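Local coordinates for Endonuclease/exonuclease/phosphatase domain-containing protein (PDB 3L1W) that is of unknown function but belongs to the endonuclease/exonuclease/phosphatase family and may act as a 3'-5' RNA exonuclease, at residues 36-41 with 124-129; 42-47 with 73-78; 104-109 with 132-137; 196-201 with 213-218. All blocks are in the same frame, centred on the assembly; numbering follows the deposited sequence. Where two conformers were deposited one is given.

Contact 1. Residues 36-41 with 124-129; sequences WSLCCI and TPFLVI. With SO4 (sulfate ion), chain G.
Leu38 and Phe126 reach for each other from opposite directions between two packed β-sheets. The methyl CD2 of Leu38 arrives at the edge of the Phe126 ring, in its plane, and lies 3.9 Å from CE2, so the leucine does not cover a ring face. The same methyl has a second neighbour in Val128, whose CG2 is 4.1 Å from Leu38 CD2. Val128 is thus shared through its two branches: CG2 turns to Leu38, while CG1, anti to the backbone N (chi1 175°), meets the sulfur of Cys40, with 3.6 Å between Val128 CG1 and Cys40 SG. No hydrogen bond joins the segments, and their strand portions 38-41 and 126-129 run 9.0 Å apart at 30°, a spacing bridged by side chains alone. Around this buried patch, Trp222 meets the Phe126 ring edge-to-face, Phe117 touches Val128, and Met164 lies against Cys40. Near the start of 36-41, just before the strand, Ser37 leaves the apolar layer: its OG donates a hydrogen bond to O4 of a sulfate ion at 2.5 Å. Lys2 N and Lys82 NZ also bind this ion, which probably came from the crystallisation liquor. Face-to-face packing of strand 38-44 from one mixed sheet on strand 126-132 from the other forms part of the core between the two sheets of the α/β sandwich of the DNase I-like fold.

Contact 2. Residues 42-47 with 73-78; sequences QEVRPN and GLAILY
Strand portion 42-44 meets strand 73-78 at a steep 112°, with a closest axial approach of 5.0 Å, and the two backbones pair as antiparallel neighbours over a short length. Val44 and Gly73 form a hydrogen-bonded pair: Val44 N donates to Gly73 O at 3.1 Å in a nearly straight bond (175°), whereas the return bond from Gly73 N to Val44 O, 2.8 Å long, is bent to 138°. Beside this pair Val44 lays CG2 against the glycine carbonyl, 3.4 Å from Gly73 O, and the same methyl reaches Ala75 CB at 4.4 Å. On the other face of the sheet the side chains of Gln42 and Leu74 cross obliquely, Leu74 CD2 packing 4.0 Å from Gln42 CG. A bend at chi2 turns the Gln42 amide toward Asn130 and Thr5, where NE2 is hydrogen-bonded to Asn130 OD1 and Thr5 OG1. Glu43 points away from strand 73-78; OE1 accepts from Val10 N and OE2 from Asn7 ND2, while His132 lies against the side chain. Glu43, in a left-handed backbone conformation, and Val44 both face Gly73, making a G1 β-bulge in the pairing of strands 38-44 and 73-78 of the seven-stranded sheet.

Contact 3. Residues 104-109 with 132-137; sequences PEAGCP and HLDHIS
Two irregular segments lie side by side here, Ala106 and Asp134 facing each other at a CA-CA distance of 6.4 Å and Gly107 facing Ile136 at 6.3 Å. Asp134 makes the largest single contribution, its carboxylate reaching toward the backbone N of Gly107. A hydrogen bond from Gly107 N to Asp134 OD2, 3.1 Å long, is doubtful because the position of this oxygen is less sure. Ala106 CB packs against the same group, 3.9 Å from Asp134 CG. The other oxygen faces Cys108, with 3.6 Å between Cys108 SG and Asp134 OD1. OD1 also forms a salt bridge with Arg110 NE, just past the first segment, and it is this bond that ties the carboxylate to the 104-109 side. Ile136 adds a touch on the more exposed side: CG1 lies anti to the backbone N (chi1 -160°), which carries CD1 to 4.0 Å from Gly107 CA. Ser137 closes the segment as the N-cap of helix 138-151, its OG bonded to Ala140 N. The contact joins the loop between strands 83-92 and 111-119 to the loop leading from strand 126-132 into that helix, whose His139 touches Glu105.

Contact 4. Residues 196-201 with 213-218; sequences RGTFQN and EIDYIY
Glu213 reaches across to the backbone of Arg196 and Gly197, and its side chain can be followed outward from CB in one of its two modelled conformers. With CG anti to the carbonyl carbon, beside the backbone N (chi1 -62°), CG is brought onto the other segment, 3.4 Å from Gly197 CA and 3.7 Å from Arg196 O. Beyond CG the chain is extended and carries the carboxylate alongside the arginine, Glu213 OE2 passing 3.9 Å from Arg196 CB. The opposite charges do not touch; in this conformer two waters join them, a link that stays tentative. One accepts from Arg196 NE and donates to Glu213 OE2 at 2.6 Å, the other accepts from Arg196 NH2 and donates to Glu213 OE1. Both waters lie in the guanidinium plane at its edge, and NH2 is also bonded to Asn188 OD1. Deeper in, Thr198 OG1 donates a short 2.6 Å hydrogen bond to Asp215 OD2, meeting it on the anti side, 19° out of the carboxylate plane. The same oxygen is hydrogen-bonded to His242 ND1, so two partners grip it. Ile214 CD1 packs 3.9 Å from Phe199 CB, and the Phe199 ring meets His242 edge-to-face. Thr198 and Phe199 both face Glu212 in a classic β-bulge. The contact thus lays the loop after strand 191-193 along the start of strand 215-220, which runs between strands 161-164 and 184-185 in the six-stranded sheet.

How the contacts relate
Contacts 1 and 2 share strand 38-44, their centres about 14 Å apart; backbone bonding from Cys39 to Leu77 and from Ile41 to Ala75 probably continues the pairing with strand 73-78. Contact 1 joins the two sheets, whereas contact 2 lies within the seven-stranded one. Along the chain contact 2 falls within the span of contact 1, and contacts 1 and 3 interleave, 104-109 preceding 124-129 and 132-137 following it. His132 of contact 3 packs against Gln42, Glu43 and Leu74 of contact 2. Contact 4 comes last, about 18 Å between centres from each of the others and touching none, but its strand 215-220 shares the six-stranded sheet with 126-132. Together they sample the sheet interface and bordering loops of one DNase I-like domain.

Contact 1. Residues 36-41 with 124-129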
loop_
_atom_site.group_PDB
_atom_site.type_symbol
_atom_site.label_atom_id
_atom_site.label_comp_id
_atom_site.label_asym_id
_atom_site.label_seq_id
_atom_site.Cartn_x
_atom_site.Cartn_y
_atom_site.Cartn_z
ATOM N N TRP A 36 1.541 -3.531 9.611
ATOM C CA TRP A 36 0.408 -4.284 10.154
ATOM C C TRP A 36 0.537 -4.486 11.663
ATOM O O TRP A 36 1.606 -4.250 12.233
ATOM C CB TRP A 36 0.336 -5.661 9.491
ATOM C CG TRP A 36 0.469 -5.664 7.985
ATOM C CD1 TRP A 36 -0.495 -5.336 7.066
ATOM C CD2 TRP A 36 1.619 -6.063 7.230
ATOM N NE1 TRP A 36 0.002 -5.490 5.784
ATOM C CE2 TRP A 36 1.294 -5.937 5.862
ATOM C CE3 TRP A 36 2.903 -6.499 7.579
ATOM C CZ2 TRP A 36 2.199 -6.240 4.848
ATOM C CZ3 TRP A 36 3.798 -6.805 6.575
ATOM C CH2 TRP A 36 3.442 -6.679 5.223
ATOM N N SER A 37 -0.549 -4.912 12.314
ATOM C CA SER A 37 -0.448 -5.357 13.707
ATOM C C SER A 37 0.466 -6.559 13.826
ATOM O O SER A 37 1.246 -6.666 14.784
ATOM C CB SER A 37 -1.818 -5.741 14.280
ATOM O OG SER A 37 -2.580 -4.604 14.634
ATOM N N LEU A 38 0.363 -7.479 12.869
ATOM C CA LEU A 38 1.190 -8.676 12.901
ATOM C C LEU A 38 1.320 -9.259 11.505
ATOM O O LEU A 38 0.462 -9.024 10.648
ATOM C CB LEU A 38 0.603 -9.723 13.856
ATOM C CG LEU A 38 -0.776 -10.258 13.492
ATOM C CD1 LEU A 38 -0.627 -11.523 12.649
ATOM C CD2 LEU A 38 -1.575 -10.567 14.753
ATOM N N CYS A 39 2.398 -10.010 11.284
ATOM C CA CYS A 39 2.653 -10.623 9.987
ATOM C C CYS A 39 3.258 -11.997 10.203
ATOM O O CYS A 39 4.271 -12.129 10.892
ATOM C CB CYS A 39 3.628 -9.757 9.167
ATOM S SG CYS A 39 3.839 -10.300 7.427
ATOM N N CYS A 40 2.652 -13.024 9.611
ATOM C CA CYS A 40 3.287 -14.338 9.577
ATOM C C CYS A 40 4.298 -14.355 8.439
ATOM O O CYS A 40 4.006 -13.900 7.334
ATOM C CB CYS A 40 2.245 -15.440 9.368
ATOM S SG CYS A 40 1.236 -15.756 10.843
ATOM N N ILE A 41 5.488 -14.874 8.722
ATOM C CA ILE A 41 6.571 -14.922 7.757
ATOM C C ILE A 41 6.960 -16.368 7.524
ATOM O O ILE A 41 7.105 -17.127 8.484
ATOM C CB ILE A 41 7.815 -14.194 8.312
ATOM C CG1 ILE A 41 7.535 -12.697 8.489
ATOM C CG2 ILE A 41 9.031 -14.379 7.382
ATOM C CD1 ILE A 41 7.306 -11.963 7.163
ATOM N N THR A 124 -10.255 -10.343 25.227
ATOM C CA THR A 124 -10.226 -11.755 24.860
ATOM C C THR A 124 -9.102 -12.060 23.874
ATOM O O THR A 124 -8.890 -11.315 22.920
ATOM C CB THR A 124 -11.555 -12.181 24.237
ATOM O OG1 THR A 124 -11.873 -11.292 23.159
ATOM C CG2 THR A 124 -12.667 -12.127 25.279
ATOM N N PRO A 125 -8.389 -13.169 24.102
ATOM C CA PRO A 125 -7.253 -13.585 23.277
ATOM C C PRO A 125 -7.703 -14.118 21.924
ATOM O O PRO A 125 -8.866 -14.495 21.750
ATOM C CB PRO A 125 -6.638 -14.740 24.081
ATOM C CG PRO A 125 -7.266 -14.685 25.430
ATOM C CD PRO A 125 -8.616 -14.092 25.224
ATOM N N PHE A 126 -6.779 -14.142 20.973
ATOM C CA PHE A 126 -6.999 -14.843 19.713
ATOM C C PHE A 126 -5.759 -15.646 19.336
ATOM O O PHE A 126 -4.643 -15.337 19.774
ATOM C CB PHE A 126 -7.388 -13.882 18.589
ATOM C CG PHE A 126 -6.321 -12.880 18.240
ATOM C CD1 PHE A 126 -6.191 -11.704 18.969
ATOM C CD2 PHE A 126 -5.456 -13.103 17.179
ATOM C CE1 PHE A 126 -5.213 -10.772 18.646
ATOM C CE2 PHE A 126 -4.476 -12.180 16.844
ATOM C CZ PHE A 126 -4.350 -11.009 17.584
ATOM N N LEU A 127 -5.966 -16.678 18.527
ATOM C CA LEU A 127 -4.891 -17.572 18.119
ATOM C C LEU A 127 -4.409 -17.264 16.705
ATOM O O LEU A 127 -5.222 -17.086 15.790
ATOM C CB LEU A 127 -5.379 -19.025 18.193
ATOM C CG LEU A 127 -4.411 -20.108 17.731
ATOM C CD1 LEU A 127 -3.180 -20.149 18.618
ATOM C CD2 LEU A 127 -5.116 -21.463 17.738
ATOM N N VAL A 128 -3.088 -17.189 16.532
ATOM C CA VAL A 128 -2.488 -17.075 15.193
ATOM C C VAL A 128 -1.664 -18.330 14.902
ATOM O O VAL A 128 -0.838 -18.732 15.721
ATOM C CB VAL A 128 -1.574 -15.854 15.096
ATOM C CG1 VAL A 128 -0.869 -15.816 13.729
ATOM C CG2 VAL A 128 -2.364 -14.570 15.334
ATOM N N ILE A 129 -1.890 -18.950 13.743
ATOM C CA ILE A 129 -1.145 -20.143 13.346
ATOM C C ILE A 129 -0.457 -19.861 12.016
ATOM O O ILE A 129 -1.118 -19.580 11.028
ATOM C CB ILE A 129 -2.072 -21.367 13.157
ATOM C CG1 ILE A 129 -2.920 -21.619 14.416
ATOM C CG2 ILE A 129 -1.254 -22.601 12.801
ATOM C CD1 ILE A 129 -4.026 -22.667 14.215
HETATM S S SO4 G . -3.472 -1.884 12.391
HETATM O O1 SO4 G . -2.211 -1.796 11.651
HETATM O O2 SO4 G . -3.362 -1.040 13.576
HETATM O O3 SO4 G . -4.566 -1.411 11.550
HETATM O O4 SO4 G . -3.711 -3.265 12.806
#

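Contact 2. Residues 42-47 with 73-78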
loop_
_atom_site.group_PDB
_atom_site.type_symbol
_atom_site.label_atom_id
_atom_site.label_comp_id
_atom_site.label_asym_id
_atom_site.label_seq_id
_atom_site.Cartn_x
_atom_site.Cartn_y
_atom_site.Cartn_z
ATOM N N GLN A 42 7.130 -16.761 6.261
ATOM C CA GLN A 42 7.688 -18.075 5.945
ATOM C C GLN A 42 9.045 -17.962 5.253
ATOM O O GLN A 42 9.345 -16.946 4.620
ATOM C CB GLN A 42 6.744 -18.904 5.062
ATOM C CG GLN A 42 5.343 -19.097 5.629
ATOM C CD GLN A 42 4.487 -17.864 5.410
ATOM O OE1 GLN A 42 4.544 -17.244 4.347
ATOM N NE2 GLN A 42 3.686 -17.507 6.405
ATOM N N GLU A 43 9.840 -19.021 5.386
ATOM C CA GLU A 43 11.119 -19.209 4.679
ATOM C C GLU A 43 12.231 -18.277 5.148
ATOM O O GLU A 43 12.799 -17.528 4.360
ATOM C CB GLU A 43 10.938 -19.122 3.160
ATOM C CG GLU A 43 10.024 -20.209 2.602
ATOM C CD GLU A 43 10.192 -20.444 1.108
ATOM O OE1 GLU A 43 11.247 -20.088 0.557
ATOM O OE2 GLU A 43 9.271 -21.020 0.483
ATOM N N VAL A 44 12.538 -18.326 6.438
ATOM C CA VAL A 44 13.628 -17.523 6.972
ATOM C C VAL A 44 14.665 -18.383 7.692
ATOM O O VAL A 44 14.381 -19.009 8.718
ATOM C CB VAL A 44 13.113 -16.391 7.895
ATOM C CG1 VAL A 44 12.448 -15.309 7.052
ATOM C CG2 VAL A 44 12.138 -16.932 8.957
ATOM N N ARG A 45 15.866 -18.411 7.132
ATOM C CA ARG A 45 17.010 -18.996 7.809
ATOM C C ARG A 45 17.459 -18.030 8.904
ATOM O O ARG A 45 16.966 -16.895 8.978
ATOM C CB ARG A 45 18.118 -19.275 6.792
ATOM C CG ARG A 45 17.729 -20.375 5.797
ATOM C CD ARG A 45 18.850 -20.703 4.813
ATOM N NE ARG A 45 20.089 -21.013 5.511
ATOM C CZ ARG A 45 20.296 -22.127 6.211
ATOM N NH1 ARG A 45 21.458 -22.320 6.822
ATOM N NH2 ARG A 45 19.344 -23.046 6.304
ATOM N N PRO A 46 18.369 -18.473 9.783
ATOM C CA PRO A 46 18.708 -17.627 10.935
ATOM C C PRO A 46 19.185 -16.228 10.566
ATOM O O PRO A 46 18.844 -15.265 11.263
ATOM C CB PRO A 46 19.821 -18.418 11.624
ATOM C CG PRO A 46 19.471 -19.846 11.321
ATOM C CD PRO A 46 18.944 -19.830 9.903
ATOM N N ASN A 47 19.959 -16.103 9.493
ATOM C CA ASN A 47 20.409 -14.782 9.078
ATOM C C ASN A 47 19.252 -13.868 8.680
ATOM O O ASN A 47 19.276 -12.668 8.942
ATOM C CB ASN A 47 21.450 -14.878 7.957
ATOM C CG ASN A 47 20.878 -15.433 6.669
ATOM O OD1 ASN A 47 20.161 -16.436 6.673
ATOM N ND2 ASN A 47 21.187 -14.781 5.561
ATOM N N GLY A 73 13.183 -21.521 8.952
ATOM C CA GLY A 73 12.159 -21.369 9.966
ATOM C C GLY A 73 10.998 -20.470 9.591
ATOM O O GLY A 73 10.847 -20.037 8.447
ATOM N N LEU A 74 10.169 -20.212 10.592
ATOM C CA LEU A 74 8.998 -19.363 10.464
ATOM C C LEU A 74 9.128 -18.247 11.480
ATOM O O LEU A 74 9.852 -18.377 12.470
ATOM C CB LEU A 74 7.733 -20.153 10.777
ATOM C CG LEU A 74 7.463 -21.408 9.957
ATOM C CD1 LEU A 74 6.184 -22.094 10.431
ATOM C CD2 LEU A 74 7.385 -21.067 8.461
ATOM N N ALA A 75 8.429 -17.142 11.242
ATOM C CA ALA A 75 8.394 -16.072 12.224
ATOM C C ALA A 75 7.003 -15.495 12.293
ATOM O O ALA A 75 6.225 -15.570 11.331
ATOM C CB ALA A 75 9.413 -14.965 11.867
ATOM N N ILE A 76 6.676 -14.932 13.446
ATOM C CA ILE A 76 5.519 -14.063 13.544
ATOM C C ILE A 76 6.030 -12.726 14.036
ATOM O O ILE A 76 6.602 -12.637 15.119
ATOM C CB ILE A 76 4.455 -14.612 14.513
ATOM C CG1 ILE A 76 3.957 -15.973 14.029
ATOM C CG2 ILE A 76 3.276 -13.621 14.604
ATOM C CD1 ILE A 76 3.024 -16.669 15.010
ATOM N N LEU A 77 5.887 -11.705 13.196
ATOM C CA LEU A 77 6.276 -10.356 13.570
ATOM C C LEU A 77 5.043 -9.687 14.139
ATOM O O LEU A 77 3.945 -9.838 13.602
ATOM C CB LEU A 77 6.748 -9.577 12.335
ATOM C CG LEU A 77 7.900 -10.185 11.537
ATOM C CD1 LEU A 77 8.266 -9.296 10.352
ATOM C CD2 LEU A 77 9.111 -10.409 12.439
ATOM N N TYR A 78 5.207 -8.943 15.222
ATOM C CA TYR A 78 4.070 -8.216 15.781
ATOM C C TYR A 78 4.492 -6.921 16.445
ATOM O O TYR A 78 5.636 -6.763 16.883
ATOM C CB TYR A 78 3.252 -9.101 16.741
ATOM C CG TYR A 78 4.004 -9.579 17.962
ATOM C CD1 TYR A 78 3.836 -8.957 19.193
ATOM C CD2 TYR A 78 4.879 -10.650 17.882
ATOM C CE1 TYR A 78 4.518 -9.406 20.319
ATOM C CE2 TYR A 78 5.565 -11.103 19.008
ATOM C CZ TYR A 78 5.377 -10.469 20.212
ATOM O OH TYR A 78 6.061 -10.917 21.320
#

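Contact 3. Residues 104-109 with 132-137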
loop_
_atom_site.group_PDB
_atom_site.type_symbol
_atom_site.label_atom_id
_atom_site.label_comp_id
_atom_site.label_asym_id
_atom_site.label_seq_id
_atom_site.Cartn_x
_atom_site.Cartn_y
_atom_site.Cartn_z
ATOM N N PRO A 104 5.716 -39.275 7.489
ATOM C CA PRO A 104 5.942 -40.319 6.485
ATOM C C PRO A 104 5.758 -39.856 5.034
ATOM O O PRO A 104 6.482 -40.341 4.161
ATOM C CB PRO A 104 4.887 -41.368 6.847
ATOM C CG PRO A 104 4.790 -41.260 8.343
ATOM C CD PRO A 104 4.927 -39.775 8.632
ATOM N N GLU A 105 4.812 -38.954 4.782
ATOM C CA GLU A 105 4.507 -38.528 3.422
ATOM C C GLU A 105 5.361 -37.347 2.971
ATOM O O GLU A 105 5.354 -36.997 1.793
ATOM C CB GLU A 105 3.036 -38.114 3.313
ATOM C CG GLU A 105 2.040 -39.140 3.827
ATOM C CD GLU A 105 1.308 -39.838 2.709
ATOM O OE1 GLU A 105 1.983 -40.342 1.787
ATOM O OE2 GLU A 105 0.059 -39.881 2.752
ATOM N N ALA A 106 6.068 -36.718 3.904
ATOM C CA ALA A 106 6.706 -35.431 3.621
ATOM C C ALA A 106 8.163 -35.591 3.226
ATOM O O ALA A 106 8.782 -36.609 3.516
ATOM C CB ALA A 106 6.586 -34.489 4.823
ATOM N N GLY A 107 8.707 -34.567 2.575
ATOM C CA GLY A 107 10.081 -34.615 2.105
ATOM C C GLY A 107 11.104 -33.999 3.044
ATOM O O GLY A 107 12.306 -34.070 2.801
ATOM N N CYS A 108 10.634 -33.384 4.122
ATOM C CA CYS A 108 11.530 -32.704 5.047
ATOM C C CYS A 108 10.782 -32.347 6.324
ATOM O O CYS A 108 9.553 -32.357 6.342
ATOM C CB CYS A 108 12.083 -31.430 4.399
ATOM S SG CYS A 108 10.832 -30.150 4.082
ATOM N N PRO A 109 11.520 -32.036 7.398
ATOM C CA PRO A 109 10.836 -31.570 8.605
ATOM C C PRO A 109 10.076 -30.290 8.293
ATOM O O PRO A 109 10.557 -29.456 7.516
ATOM C CB PRO A 109 11.989 -31.292 9.581
ATOM C CG PRO A 109 13.152 -32.059 9.041
ATOM C CD PRO A 109 12.982 -32.038 7.557
ATOM N N HIS A 132 3.136 -23.350 6.862
ATOM C CA HIS A 132 3.906 -23.592 5.643
ATOM C C HIS A 132 3.924 -25.076 5.345
ATOM O O HIS A 132 4.713 -25.825 5.919
ATOM C CB HIS A 132 5.337 -23.055 5.734
ATOM C CG HIS A 132 6.037 -23.022 4.411
ATOM N ND1 HIS A 132 7.377 -22.725 4.276
ATOM C CD2 HIS A 132 5.572 -23.240 3.156
ATOM C CE1 HIS A 132 7.710 -22.774 2.997
ATOM N NE2 HIS A 132 6.633 -23.082 2.296
ATOM N N LEU A 133 3.048 -25.500 4.444
ATOM C CA LEU A 133 2.879 -26.933 4.200
ATOM C C LEU A 133 3.876 -27.413 3.168
ATOM O O LEU A 133 4.429 -26.614 2.424
ATOM C CB LEU A 133 1.450 -27.250 3.751
ATOM C CG LEU A 133 0.347 -26.779 4.703
ATOM C CD1 LEU A 133 -1.024 -27.154 4.178
ATOM C CD2 LEU A 133 0.566 -27.357 6.096
ATOM N N ASP A 134 4.088 -28.731 3.132
ATOM C CA ASP A 134 5.063 -29.354 2.251
ATOM C C ASP A 134 4.708 -29.142 0.784
ATOM O O ASP A 134 3.540 -29.181 0.410
ATOM C CB ASP A 134 5.116 -30.858 2.551
ATOM C CG ASP A 134 6.515 -31.413 2.505
ATOM O OD1 ASP A 134 7.371 -30.954 3.286
ATOM O OD2 ASP A 134 6.763 -32.321 1.693
ATOM N N HIS A 135 5.713 -28.917 -0.053
ATOM C CA HIS A 135 5.472 -28.747 -1.483
ATOM C C HIS A 135 5.407 -30.084 -2.225
ATOM O O HIS A 135 4.941 -30.156 -3.355
ATOM C CB HIS A 135 6.553 -27.865 -2.118
ATOM C CG HIS A 135 7.950 -28.377 -1.925
ATOM N ND1 HIS A 135 8.502 -29.358 -2.723
ATOM C CD2 HIS A 135 8.910 -28.034 -1.033
ATOM C CE1 HIS A 135 9.738 -29.603 -2.326
ATOM N NE2 HIS A 135 10.011 -28.815 -1.302
ATOM N N ILE A 136 5.859 -31.147 -1.579
ATOM C CA ILE A 136 6.067 -32.413 -2.269
ATOM C C ILE A 136 4.799 -33.013 -2.902
ATOM O O ILE A 136 4.840 -33.503 -4.030
ATOM C CB ILE A 136 6.759 -33.434 -1.330
ATOM C CG1 ILE A 136 7.428 -34.547 -2.123
ATOM C CG2 ILE A 136 5.779 -34.008 -0.332
ATOM C CD1 ILE A 136 8.059 -35.593 -1.232
ATOM N N SER A 137 3.673 -32.969 -2.191
ATOM C CA SER A 137 2.458 -33.599 -2.690
ATOM C C SER A 137 1.216 -33.127 -1.959
ATOM O O SER A 137 1.297 -32.621 -0.841
ATOM C CB SER A 137 2.558 -35.120 -2.547
ATOM O OG SER A 137 2.378 -35.510 -1.191
#

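Contact 4. Residues 196-201 with 213-218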
loop_
_atom_site.group_PDB
_atom_site.type_symbol
_atom_site.label_atom_id
_atom_site.label_comp_id
_atom_site.label_asym_id
_atom_site.label_seq_id
_atom_site.Cartn_x
_atom_site.Cartn_y
_atom_site.Cartn_z
ATOM N N ARG A 196 -5.828 -12.166 -7.166
ATOM C CA ARG A 196 -6.260 -13.208 -6.237
ATOM C C ARG A 196 -5.134 -14.210 -5.960
ATOM O O ARG A 196 -5.090 -14.817 -4.894
ATOM C CB ARG A 196 -7.525 -13.908 -6.747
ATOM C CG ARG A 196 -8.766 -13.016 -6.716
ATOM C CD ARG A 196 -10.005 -13.706 -7.310
ATOM N NE ARG A 196 -10.350 -14.943 -6.610
ATOM C CZ ARG A 196 -11.065 -15.002 -5.488
ATOM N NH1 ARG A 196 -11.515 -13.891 -4.920
ATOM N NH2 ARG A 196 -11.328 -16.177 -4.930
ATOM N N GLY A 197 -4.228 -14.366 -6.922
ATOM C CA GLY A 197 -3.060 -15.211 -6.751
ATOM C C GLY A 197 -1.908 -14.462 -6.109
ATOM O O GLY A 197 -1.895 -13.225 -6.078
ATOM N N THR A 198 -0.928 -15.216 -5.612
ATOM C CA THR A 198 0.098 -14.667 -4.747
ATOM C C THR A 198 1.523 -15.047 -5.150
ATOM O O THR A 198 2.476 -14.430 -4.697
ATOM C CB THR A 198 -0.135 -15.156 -3.297
ATOM O OG1 THR A 198 -0.019 -16.580 -3.249
ATOM C CG2 THR A 198 -1.549 -14.780 -2.835
ATOM N N PHE A 199 1.680 -16.058 -5.998
ATOM C CA PHE A 199 3.022 -16.512 -6.341
ATOM C C PHE A 199 3.404 -16.170 -7.784
ATOM O O PHE A 199 2.741 -16.625 -8.720
ATOM C CB PHE A 199 3.154 -18.026 -6.119
ATOM C CG PHE A 199 4.518 -18.554 -6.468
ATOM C CD1 PHE A 199 5.590 -18.347 -5.613
ATOM C CD2 PHE A 199 4.733 -19.220 -7.665
ATOM C CE1 PHE A 199 6.856 -18.810 -5.934
ATOM C CE2 PHE A 199 5.995 -19.684 -7.997
ATOM C CZ PHE A 199 7.062 -19.477 -7.130
ATOM N N GLN A 200 4.477 -15.397 -7.957
ATOM C CA GLN A 200 4.878 -14.936 -9.286
ATOM C C GLN A 200 6.254 -15.440 -9.727
ATOM O O GLN A 200 6.699 -15.138 -10.834
ATOM C CB GLN A 200 4.797 -13.396 -9.418
ATOM C CG GLN A 200 4.845 -12.598 -8.121
ATOM C CD GLN A 200 6.218 -12.579 -7.455
ATOM O OE1 GLN A 200 7.203 -13.058 -8.015
ATOM N NE2 GLN A 200 6.288 -11.992 -6.257
ATOM N N ASN A 201 6.925 -16.205 -8.871
ATOM C CA ASN A 201 8.202 -16.811 -9.250
ATOM C C ASN A 201 9.273 -15.774 -9.638
ATOM O O ASN A 201 10.150 -16.063 -10.457
ATOM C CB ASN A 201 7.977 -17.788 -10.409
ATOM C CG ASN A 201 9.103 -18.790 -10.554
ATOM O OD1 ASN A 201 9.669 -19.251 -9.562
ATOM N ND2 ASN A 201 9.431 -19.136 -11.796
ATOM N N GLU A 213 -2.233 -19.444 -6.701
ATOM C CA GLU A 213 -2.927 -19.082 -5.469
ATOM C C GLU A 213 -2.557 -20.080 -4.384
ATOM O O GLU A 213 -3.250 -21.087 -4.179
ATOM C CB GLU A 213 -4.443 -19.090 -5.676
ATOM C CG GLU A 213 -4.932 -18.088 -6.698
ATOM C CD GLU A 213 -6.393 -18.275 -7.064
ATOM O OE1 GLU A 213 -7.069 -19.137 -6.461
ATOM O OE2 GLU A 213 -6.860 -17.559 -7.973
ATOM N N ILE A 214 -1.457 -19.815 -3.690
ATOM C CA ILE A 214 -0.978 -20.779 -2.704
ATOM C C ILE A 214 -0.885 -20.225 -1.276
ATOM O O ILE A 214 -0.769 -20.994 -0.324
ATOM C CB ILE A 214 0.368 -21.427 -3.122
ATOM C CG1 ILE A 214 1.466 -20.371 -3.325
ATOM C CG2 ILE A 214 0.176 -22.292 -4.382
ATOM C CD1 ILE A 214 2.832 -20.992 -3.678
ATOM N N ASP A 215 -0.976 -18.905 -1.134
ATOM C CA ASP A 215 -0.977 -18.280 0.194
ATOM C C ASP A 215 -2.399 -17.907 0.563
ATOM O O ASP A 215 -3.151 -17.458 -0.295
ATOM C CB ASP A 215 -0.110 -17.025 0.188
ATOM C CG ASP A 215 1.318 -17.321 -0.192
ATOM O OD1 ASP A 215 2.034 -17.909 0.636
ATOM O OD2 ASP A 215 1.722 -16.982 -1.324
ATOM N N TYR A 216 -2.752 -18.081 1.836
ATOM C CA TYR A 216 -4.121 -17.907 2.312
ATOM C C TYR A 216 -4.183 -17.294 3.698
ATOM O O TYR A 216 -3.289 -17.493 4.527
ATOM C CB TYR A 216 -4.846 -19.258 2.363
ATOM C CG TYR A 216 -5.069 -19.864 1.002
ATOM C CD1 TYR A 216 -6.297 -19.751 0.362
ATOM C CD2 TYR A 216 -4.041 -20.524 0.343
ATOM C CE1 TYR A 216 -6.497 -20.290 -0.900
ATOM C CE2 TYR A 216 -4.226 -21.050 -0.919
ATOM C CZ TYR A 216 -5.451 -20.937 -1.530
ATOM O OH TYR A 216 -5.633 -21.472 -2.778
ATOM N N ILE A 217 -5.263 -16.556 3.941
ATOM C CA ILE A 217 -5.611 -16.124 5.281
ATOM C C ILE A 217 -6.992 -16.684 5.579
ATOM O O ILE A 217 -7.999 -16.205 5.054
ATOM C CB ILE A 217 -5.589 -14.587 5.418
ATOM C CG1 ILE A 217 -4.172 -14.058 5.189
ATOM C CG2 ILE A 217 -6.112 -14.156 6.789
ATOM C CD1 ILE A 217 -4.078 -12.513 5.281
ATOM N N TYR A 218 -7.020 -17.725 6.405
ATOM C CA TYR A 218 -8.270 -18.369 6.809
ATOM C C TYR A 218 -8.687 -17.849 8.177
ATOM O O TYR A 218 -7.846 -17.670 9.068
ATOM C CB TYR A 218 -8.094 -19.896 6.860
ATOM C CG TYR A 218 -8.345 -20.593 5.538
ATOM C CD1 TYR A 218 -9.640 -20.853 5.114
ATOM C CD2 TYR A 218 -7.289 -21.022 4.735
ATOM C CE1 TYR A 218 -9.888 -21.501 3.912
ATOM C CE2 TYR A 218 -7.521 -21.678 3.525
ATOM C CZ TYR A 218 -8.827 -21.914 3.124
ATOM O OH TYR A 218 -9.084 -22.562 1.941
HETATM O O HOH W 1 -9.104 -16.735 -8.907
HETATM O O HOH W 2 -10.076 -18.503 -6.166
#